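PDB 2BCO: succinylglutamate desuccinylase from Vibrio parahaemolyticus, which probably hydrolyses N-succinyl-L-glutamate to succinate and L-glutamate, a zinc-dependent reaction that closes arginine degradation by the AST pathway. Local coordinates for residues 34-37 and 41-44; 131-136 and 201-206; 139-142 and 148-151. One frame throughout, in Å; residues are numbered along the deposited sequence.

The three contacts lie in the alpha/beta part of the chain, and helix 125-141 ties them together. Contact 1, the hairpin of strands 33-38 and 41-45, comes first in sequence; V41 and E43 on it touch L136 and F140 of that helix. Contact 2 joins the middle of the helix to the start of helix 203-211, and contact 3 its C-terminal end to strand 149-157. In sequence, contact 3 falls between the two halves of contact 2. The centres of contacts 1 and 2 are about 18 Å apart, those of contacts 1 and 3 about 14 Å, and those of contacts 2 and 3 about 12 Å. F203 meets H151 edge-to-face, placing contacts 2 and 3 close behind the zinc site; contact 1 is structural packing away from it.

Contact 1: 34-37 and 41-44; sequences LKLY and VLEV
Y37 and E43 cross obliquely on one face of the strand pair, the ring and carboxylate planes 62° apart. Y37 OH gives its proton to E43 OE1 at 2.6 Å, coming from above the carboxylate, 55° out of its plane. K35 lies alongside E43 and points the same way. Bent at chi3, it puts K35 NZ 3.4 Å from E43 OE2, a salt bridge whose hydrogen bond is weak. K35 NZ also donates to Y37 OH at 3.0 Å, closing a lysine-phenol-carboxylate triangle. E43, CG anti to the backbone N (chi1 -170°), stands up from its strand, and K35 and Y37 lean over to it; R90 is a second cation for OE2. V41 CG1 meets the edge of the Y37 ring, 3.7 Å from Y37 CD2.

The other face is apolar: L34 and V44 lie side by side, L34 CD2 being 3.5 Å from V44 CG2, and L36 CD1 reaches L42 CG. K35 and E43 exchange both backbone bonds as a hydrogen-bonded pair, flanked by non-hydrogen-bonded pairs L34-V44 and L36-L42. L34, L42 and V44 face helix 68-81, while V41 and E43 touch helix 125-141: an antiparallel beta hairpin in a helix-covered alpha/beta sheet.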
loop_
_atom_site.group_PDB
_atom_site.type_symbol
_atom_site.label_atom_id
_atom_site.label_comp_id
_atom_site.label_asym_id
_atom_site.label_seq_id
_atom_site.Cartn_x
_atom_site.Cartn_y
_atom_site.Cartn_z
ATOM N N LEU A 34 6.041 6.666 22.320
ATOM C CA LEU A 34 5.275 5.556 21.760
ATOM C C LEU A 34 3.891 5.494 22.413
ATOM O O LEU A 34 3.778 5.510 23.638
ATOM C CB LEU A 34 6.003 4.235 22.015
ATOM C CG LEU A 34 7.395 4.049 21.409
ATOM C CD1 LEU A 34 8.009 2.772 21.941
ATOM C CD2 LEU A 34 7.295 3.994 19.898
ATOM N N LYS A 35 2.844 5.418 21.599
ATOM C CA LYS A 35 1.484 5.350 22.124
ATOM C C LYS A 35 0.696 4.221 21.464
ATOM O O LYS A 35 0.474 4.236 20.254
ATOM C CB LYS A 35 0.760 6.683 21.901
ATOM C CG LYS A 35 1.481 7.893 22.487
ATOM C CD LYS A 35 0.627 9.153 22.418
ATOM C CE LYS A 35 0.334 9.561 20.977
ATOM N NZ LYS A 35 -0.506 10.800 20.892
ATOM N N LEU A 36 0.284 3.237 22.259
ATOM C CA LEU A 36 -0.496 2.119 21.737
ATOM C C LEU A 36 -1.969 2.419 21.983
ATOM O O LEU A 36 -2.475 2.207 23.078
ATOM C CB LEU A 36 -0.114 0.808 22.433
ATOM C CG LEU A 36 -0.703 -0.466 21.805
ATOM C CD1 LEU A 36 -0.080 -0.697 20.437
ATOM C CD2 LEU A 36 -0.438 -1.664 22.705
ATOM N N TYR A 37 -2.655 2.914 20.961
ATOM C CA TYR A 37 -4.063 3.259 21.094
ATOM C C TYR A 37 -4.967 2.056 21.314
ATOM O O TYR A 37 -5.862 2.092 22.155
ATOM C CB TYR A 37 -4.537 4.016 19.858
ATOM C CG TYR A 37 -3.947 5.395 19.710
ATOM C CD1 TYR A 37 -4.159 6.376 20.675
ATOM C CD2 TYR A 37 -3.218 5.740 18.579
ATOM C CE1 TYR A 37 -3.657 7.672 20.513
ATOM C CE2 TYR A 37 -2.713 7.027 18.405
ATOM C CZ TYR A 37 -2.937 7.988 19.372
ATOM O OH TYR A 37 -2.446 9.260 19.193
ATOM N N VAL A 41 -2.335 -0.684 16.674
ATOM C CA VAL A 41 -2.267 0.732 16.354
ATOM C C VAL A 41 -1.207 1.352 17.258
ATOM O O VAL A 41 -1.393 1.457 18.467
ATOM C CB VAL A 41 -3.634 1.404 16.577
ATOM C CG1 VAL A 41 -3.574 2.876 16.188
ATOM C CG2 VAL A 41 -4.701 0.670 15.751
ATOM N N LEU A 42 -0.084 1.744 16.668
ATOM C CA LEU A 42 1.007 2.312 17.450
ATOM C C LEU A 42 1.450 3.642 16.868
ATOM O O LEU A 42 1.836 3.710 15.703
ATOM C CB LEU A 42 2.204 1.350 17.448
ATOM C CG LEU A 42 3.220 1.301 18.608
ATOM C CD1 LEU A 42 4.626 1.057 18.043
ATOM C CD2 LEU A 42 3.203 2.588 19.415
ATOM N N GLU A 43 1.389 4.704 17.661
ATOM C CA GLU A 43 1.846 5.998 17.178
ATOM C C GLU A 43 3.247 6.248 17.718
ATOM O O GLU A 43 3.552 5.893 18.855
ATOM C CB GLU A 43 0.925 7.122 17.636
ATOM C CG GLU A 43 1.236 8.444 16.951
ATOM C CD GLU A 43 0.226 9.520 17.269
ATOM O OE1 GLU A 43 -0.992 9.270 17.084
ATOM O OE2 GLU A 43 0.647 10.616 17.695
ATOM N N VAL A 44 4.103 6.838 16.896
ATOM C CA VAL A 44 5.463 7.141 17.311
ATOM C C VAL A 44 5.678 8.623 17.038
ATOM O O VAL A 44 5.579 9.076 15.900
ATOM C CB VAL A 44 6.490 6.285 16.527
ATOM C CG1 VAL A 44 7.896 6.542 17.036
ATOM C CG2 VAL A 44 6.151 4.812 16.677
#

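Contact 2: 131-136 and 201-206; sequences DTLKLL and STFSWY
K134 crosses the Y206 side chain at about a right angle, its methylenes over one face of the ring. CG carries the CH-pi contact, K134 CG lying 4.1 Å from the Y206 ring centroid and 26° off the normal, shifted toward the rim. Near the base of the chain, K134 CB comes to 3.4 Å from Y206 OH. Beyond CG the lysine runs fully extended (chi3 180°), which keeps CD and CE close to CE1 of the ring as well. A water in the plane of the phenol, at its edge, lies 2.5 Å from Y206 OH and donates to K134 O at 2.8 Å, bridging ring and helix backbone. On the buried side of the helix, next to K134, L133 covers F203: L133 CB is 3.8 Å from F203 CE1, and CD1 lies over one face of the ring.

The second shell sets the rings. F203 stacks with F116, meets H151 edge-to-face, and its backbone N is held by N113 OD1. T202 is the N-cap of the helix, T202 OG1 accepting from W205 N at 3.1 Å and 161°. The F203 side chain is about 6 Å from that of H155, a zinc ligand. Outward from here, L133 and L136 rest on I94 of strand 90-95, and S204 packs on strand 214-220, so both helices sit against the central strands.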
loop_
_atom_site.group_PDB
_atom_site.type_symbol
_atom_site.label_atom_id
_atom_site.label_comp_id
_atom_site.label_asym_id
_atom_site.label_seq_id
_atom_site.Cartn_x
_atom_site.Cartn_y
_atom_site.Cartn_z
ATOM N N ASP A 131 -14.311 1.155 8.966
ATOM C CA ASP A 131 -14.924 2.268 9.671
ATOM C C ASP A 131 -13.952 2.789 10.736
ATOM O O ASP A 131 -13.783 4.001 10.896
ATOM C CB ASP A 131 -16.243 1.818 10.314
ATOM C CG ASP A 131 -17.471 2.208 9.489
ATOM O OD1 ASP A 131 -17.541 1.882 8.289
ATOM O OD2 ASP A 131 -18.378 2.849 10.057
ATOM N N THR A 132 -13.310 1.872 11.456
ATOM C CA THR A 132 -12.339 2.258 12.476
ATOM C C THR A 132 -11.074 2.865 11.855
ATOM O O THR A 132 -10.502 3.802 12.403
ATOM C CB THR A 132 -11.901 1.053 13.345
ATOM O OG1 THR A 132 -13.029 0.552 14.075
ATOM C CG2 THR A 132 -10.808 1.473 14.330
ATOM N N LEU A 133 -10.637 2.330 10.717
ATOM C CA LEU A 133 -9.435 2.845 10.070
ATOM C C LEU A 133 -9.608 4.294 9.609
ATOM O O LEU A 133 -8.674 5.099 9.698
ATOM C CB LEU A 133 -9.035 1.943 8.894
ATOM C CG LEU A 133 -8.625 0.518 9.318
ATOM C CD1 LEU A 133 -8.416 -0.363 8.098
ATOM C CD2 LEU A 133 -7.351 0.573 10.156
ATOM N N LYS A 134 -10.801 4.633 9.132
ATOM C CA LYS A 134 -11.058 5.999 8.686
ATOM C C LYS A 134 -10.906 6.951 9.866
ATOM O O LYS A 134 -10.476 8.091 9.698
ATOM C CB LYS A 134 -12.466 6.137 8.102
ATOM C CG LYS A 134 -12.786 5.201 6.959
ATOM C CD LYS A 134 -14.174 5.495 6.422
ATOM C CE LYS A 134 -14.531 4.579 5.270
ATOM N NZ LYS A 134 -15.901 4.870 4.746
ATOM N N LEU A 135 -11.274 6.473 11.053
ATOM C CA LEU A 135 -11.170 7.262 12.283
ATOM C C LEU A 135 -9.702 7.496 12.662
ATOM O O LEU A 135 -9.318 8.600 13.038
ATOM C CB LEU A 135 -11.892 6.536 13.425
ATOM C CG LEU A 135 -13.344 6.884 13.774
ATOM C CD1 LEU A 135 -14.098 7.381 12.561
ATOM C CD2 LEU A 135 -14.020 5.652 14.383
ATOM N N LEU A 136 -8.890 6.443 12.574
ATOM C CA LEU A 136 -7.465 6.535 12.896
ATOM C C LEU A 136 -6.777 7.542 11.982
ATOM O O LEU A 136 -5.885 8.272 12.409
ATOM C CB LEU A 136 -6.790 5.180 12.723
ATOM C CG LEU A 136 -7.332 4.013 13.540
ATOM C CD1 LEU A 136 -6.494 2.782 13.256
ATOM C CD2 LEU A 136 -7.294 4.349 15.024
ATOM N N SER A 201 -11.320 2.465 -4.015
ATOM C CA SER A 201 -11.979 2.178 -2.750
ATOM C C SER A 201 -10.972 1.644 -1.748
ATOM O O SER A 201 -11.356 1.078 -0.721
ATOM C CB SER A 201 -13.061 1.123 -2.961
ATOM O OG SER A 201 -12.456 -0.098 -3.387
ATOM N N THR A 202 -9.686 1.823 -2.046
ATOM C CA THR A 202 -8.638 1.326 -1.163
ATOM C C THR A 202 -8.331 2.262 -0.011
ATOM O O THR A 202 -8.764 3.409 0.015
ATOM C CB THR A 202 -7.333 1.058 -1.928
ATOM O OG1 THR A 202 -6.820 2.298 -2.447
ATOM C CG2 THR A 202 -7.583 0.055 -3.064
ATOM N N PHE A 203 -7.566 1.748 0.938
ATOM C CA PHE A 203 -7.179 2.497 2.119
ATOM C C PHE A 203 -6.263 3.658 1.715
ATOM O O PHE A 203 -6.367 4.765 2.255
ATOM C CB PHE A 203 -6.473 1.540 3.079
ATOM C CG PHE A 203 -6.193 2.115 4.440
ATOM C CD1 PHE A 203 -7.041 3.061 5.014
ATOM C CD2 PHE A 203 -5.105 1.658 5.179
ATOM C CE1 PHE A 203 -6.815 3.529 6.298
ATOM C CE2 PHE A 203 -4.871 2.116 6.468
ATOM C CZ PHE A 203 -5.726 3.060 7.029
ATOM N N SER A 204 -5.372 3.391 0.761
ATOM C CA SER A 204 -4.440 4.387 0.246
ATOM C C SER A 204 -5.198 5.517 -0.456
ATOM O O SER A 204 -4.929 6.698 -0.232
ATOM C CB SER A 204 -3.476 3.716 -0.741
ATOM O OG SER A 204 -2.609 4.659 -1.333
ATOM N N TRP A 205 -6.141 5.143 -1.316
ATOM C CA TRP A 205 -6.944 6.125 -2.036
ATOM C C TRP A 205 -7.716 7.003 -1.055
ATOM O O TRP A 205 -7.844 8.203 -1.265
ATOM C CB TRP A 205 -7.935 5.436 -2.987
ATOM C CG TRP A 205 -9.049 6.356 -3.459
ATOM C CD1 TRP A 205 -9.009 7.216 -4.517
ATOM C CD2 TRP A 205 -10.329 6.560 -2.829
ATOM N NE1 TRP A 205 -10.176 7.939 -4.584
ATOM C CE2 TRP A 205 -10.998 7.559 -3.568
ATOM C CE3 TRP A 205 -10.966 5.993 -1.721
ATOM C CZ2 TRP A 205 -12.287 8.013 -3.217
ATOM C CZ3 TRP A 205 -12.249 6.445 -1.376
ATOM C CH2 TRP A 205 -12.891 7.444 -2.126
ATOM N N TYR A 206 -8.228 6.406 0.018
ATOM C CA TYR A 206 -8.993 7.165 1.005
ATOM C C TYR A 206 -8.191 8.310 1.634
ATOM O O TYR A 206 -8.724 9.395 1.864
ATOM C CB TYR A 206 -9.501 6.241 2.112
ATOM C CG TYR A 206 -10.341 6.944 3.146
ATOM C CD1 TYR A 206 -11.705 7.135 2.947
ATOM C CD2 TYR A 206 -9.775 7.424 4.330
ATOM C CE1 TYR A 206 -12.496 7.780 3.908
ATOM C CE2 TYR A 206 -10.555 8.071 5.295
ATOM C CZ TYR A 206 -11.914 8.243 5.074
ATOM O OH TYR A 206 -12.704 8.853 6.019
HETATM O O HOH W 1 -11.627 9.985 7.965
#

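Contact 3: 139-142 and 148-151; sequences DFYQ and TRWH
Y141 and R149 pack against each other where helix 125-141 leads into strand 149-157, within the zinc-exopeptidase-type alpha/beta fold of the AspA/AstE family. The tight part is the tyrosine ring. R149 CD sits over one face in a CH-pi contact, 4.0 Å from the Y141 ring centroid and 21° off the normal, and R149 CG comes in to 3.4 Å from Y141 CD1. R149 CB adds to this at 3.5 Å from Y141 CE1. The arginine is straight from CG to NE (chi3 -171°), so its methylenes run along the ring from the phenol end toward CB, and Y141 CB in turn lies over one face of the guanidinium. I57 of strand 55-60 and A213 also touch the Y141 side chain.

The looser side begins where the arginine leaves the ring. R149 is partly exposed, and across the contact R149 NH2 comes no closer than 3.6 Å to Y141 O. The polar end is instead tied down by neighbours: NH2 donates to T144 O and NH1 to Y211 O, while T144 OG1 bonds to Y141 O. Thus the turn itself, with helix 203-211, fixes the guanidinium.

Inside, the strand continues to the zinc ligand H155, whose side chain is about 8 Å from that of H151; S207 and S59 hold ND1 and NE2 of H151. H151 CB lies 3.5 Å from the phenol oxygen, Y141 OH. That oxygen, Y141 OH, donates to W150 O at 2.6 Å, reaching the carbonyl from above, 75° out of its plane.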
loop_
_atom_site.group_PDB
_atom_site.type_symbol
_atom_site.label_atom_id
_atom_site.label_comp_id
_atom_site.label_asym_id
_atom_site.label_seq_id
_atom_site.Cartn_x
_atom_site.Cartn_y
_atom_site.Cartn_z
ATOM N N ASP A 139 -7.875 11.149 13.111
ATOM C CA ASP A 139 -7.198 11.564 14.339
ATOM C C ASP A 139 -5.714 11.850 14.162
ATOM O O ASP A 139 -5.168 12.756 14.794
ATOM C CB ASP A 139 -7.363 10.503 15.433
ATOM C CG ASP A 139 -8.793 10.400 15.941
ATOM O OD1 ASP A 139 -9.647 11.227 15.531
ATOM O OD2 ASP A 139 -9.060 9.486 16.756
ATOM N N PHE A 140 -5.059 11.076 13.309
ATOM C CA PHE A 140 -3.637 11.252 13.082
ATOM C C PHE A 140 -3.311 12.495 12.254
ATOM O O PHE A 140 -2.354 13.201 12.552
ATOM C CB PHE A 140 -3.073 10.008 12.397
ATOM C CG PHE A 140 -1.585 10.034 12.235
ATOM C CD1 PHE A 140 -0.747 9.958 13.346
ATOM C CD2 PHE A 140 -1.014 10.139 10.968
ATOM C CE1 PHE A 140 0.642 9.979 13.196
ATOM C CE2 PHE A 140 0.373 10.162 10.806
ATOM C CZ PHE A 140 1.205 10.083 11.924
ATOM N N TYR A 141 -4.095 12.760 11.215
ATOM C CA TYR A 141 -3.846 13.923 10.376
ATOM C C TYR A 141 -4.450 15.214 10.925
ATOM O O TYR A 141 -4.179 16.294 10.404
ATOM C CB TYR A 141 -4.371 13.700 8.951
ATOM C CG TYR A 141 -3.566 12.711 8.132
ATOM C CD1 TYR A 141 -2.174 12.650 8.244
ATOM C CD2 TYR A 141 -4.188 11.874 7.206
ATOM C CE1 TYR A 141 -1.416 11.776 7.447
ATOM C CE2 TYR A 141 -3.445 11.001 6.402
ATOM C CZ TYR A 141 -2.059 10.954 6.525
ATOM O OH TYR A 141 -1.331 10.083 5.737
ATOM N N GLN A 142 -5.258 15.107 11.976
ATOM C CA GLN A 142 -5.888 16.287 12.558
ATOM C C GLN A 142 -4.832 17.305 12.988
ATOM O O GLN A 142 -3.866 16.970 13.678
ATOM C CB GLN A 142 -6.754 15.903 13.765
ATOM C CG GLN A 142 -7.494 17.086 14.378
ATOM C CD GLN A 142 -8.211 16.737 15.667
ATOM O OE1 GLN A 142 -9.056 15.841 15.699
ATOM N NE2 GLN A 142 -7.882 17.451 16.741
ATOM N N THR A 148 2.736 17.778 4.873
ATOM C CA THR A 148 3.481 16.866 5.730
ATOM C C THR A 148 2.909 15.441 5.717
ATOM O O THR A 148 3.558 14.509 6.173
ATOM C CB THR A 148 3.453 17.346 7.194
ATOM O OG1 THR A 148 2.166 17.058 7.767
ATOM C CG2 THR A 148 3.705 18.856 7.262
ATOM N N ARG A 149 1.708 15.270 5.180
ATOM C CA ARG A 149 1.055 13.963 5.188
ATOM C C ARG A 149 1.508 12.875 4.209
ATOM O O ARG A 149 1.612 13.094 2.995
ATOM C CB ARG A 149 -0.446 14.171 5.056
ATOM C CG ARG A 149 -1.018 15.062 6.137
ATOM C CD ARG A 149 -2.417 15.499 5.779
ATOM N NE ARG A 149 -2.931 16.532 6.674
ATOM C CZ ARG A 149 -4.031 17.237 6.424
ATOM N NH1 ARG A 149 -4.713 17.009 5.307
ATOM N NH2 ARG A 149 -4.452 18.158 7.285
ATOM N N TRP A 150 1.747 11.688 4.768
ATOM C CA TRP A 150 2.172 10.516 4.006
ATOM C C TRP A 150 1.385 9.290 4.446
ATOM O O TRP A 150 1.055 9.140 5.616
ATOM C CB TRP A 150 3.654 10.195 4.240
ATOM C CG TRP A 150 4.637 11.170 3.673
ATOM C CD1 TRP A 150 4.816 12.467 4.044
ATOM C CD2 TRP A 150 5.635 10.890 2.678
ATOM N NE1 TRP A 150 5.878 13.009 3.361
ATOM C CE2 TRP A 150 6.405 12.066 2.529
ATOM C CE3 TRP A 150 5.978 9.752 1.940
ATOM C CZ2 TRP A 150 7.474 12.146 1.623
ATOM C CZ3 TRP A 150 7.049 9.833 1.042
ATOM C CH2 TRP A 150 7.792 11.017 0.907
ATOM N N HIS A 151 1.093 8.411 3.500
ATOM C CA HIS A 151 0.409 7.172 3.815
ATOM C C HIS A 151 0.953 6.084 2.913
ATOM O O HIS A 151 0.729 6.079 1.706
ATOM C CB HIS A 151 -1.106 7.271 3.628
ATOM C CG HIS A 151 -1.835 6.035 4.068
ATOM N ND1 HIS A 151 -3.209 5.932 4.062
ATOM C CD2 HIS A 151 -1.372 4.850 4.536
ATOM C CE1 HIS A 151 -3.562 4.737 4.506
ATOM N NE2 HIS A 151 -2.467 4.060 4.801
#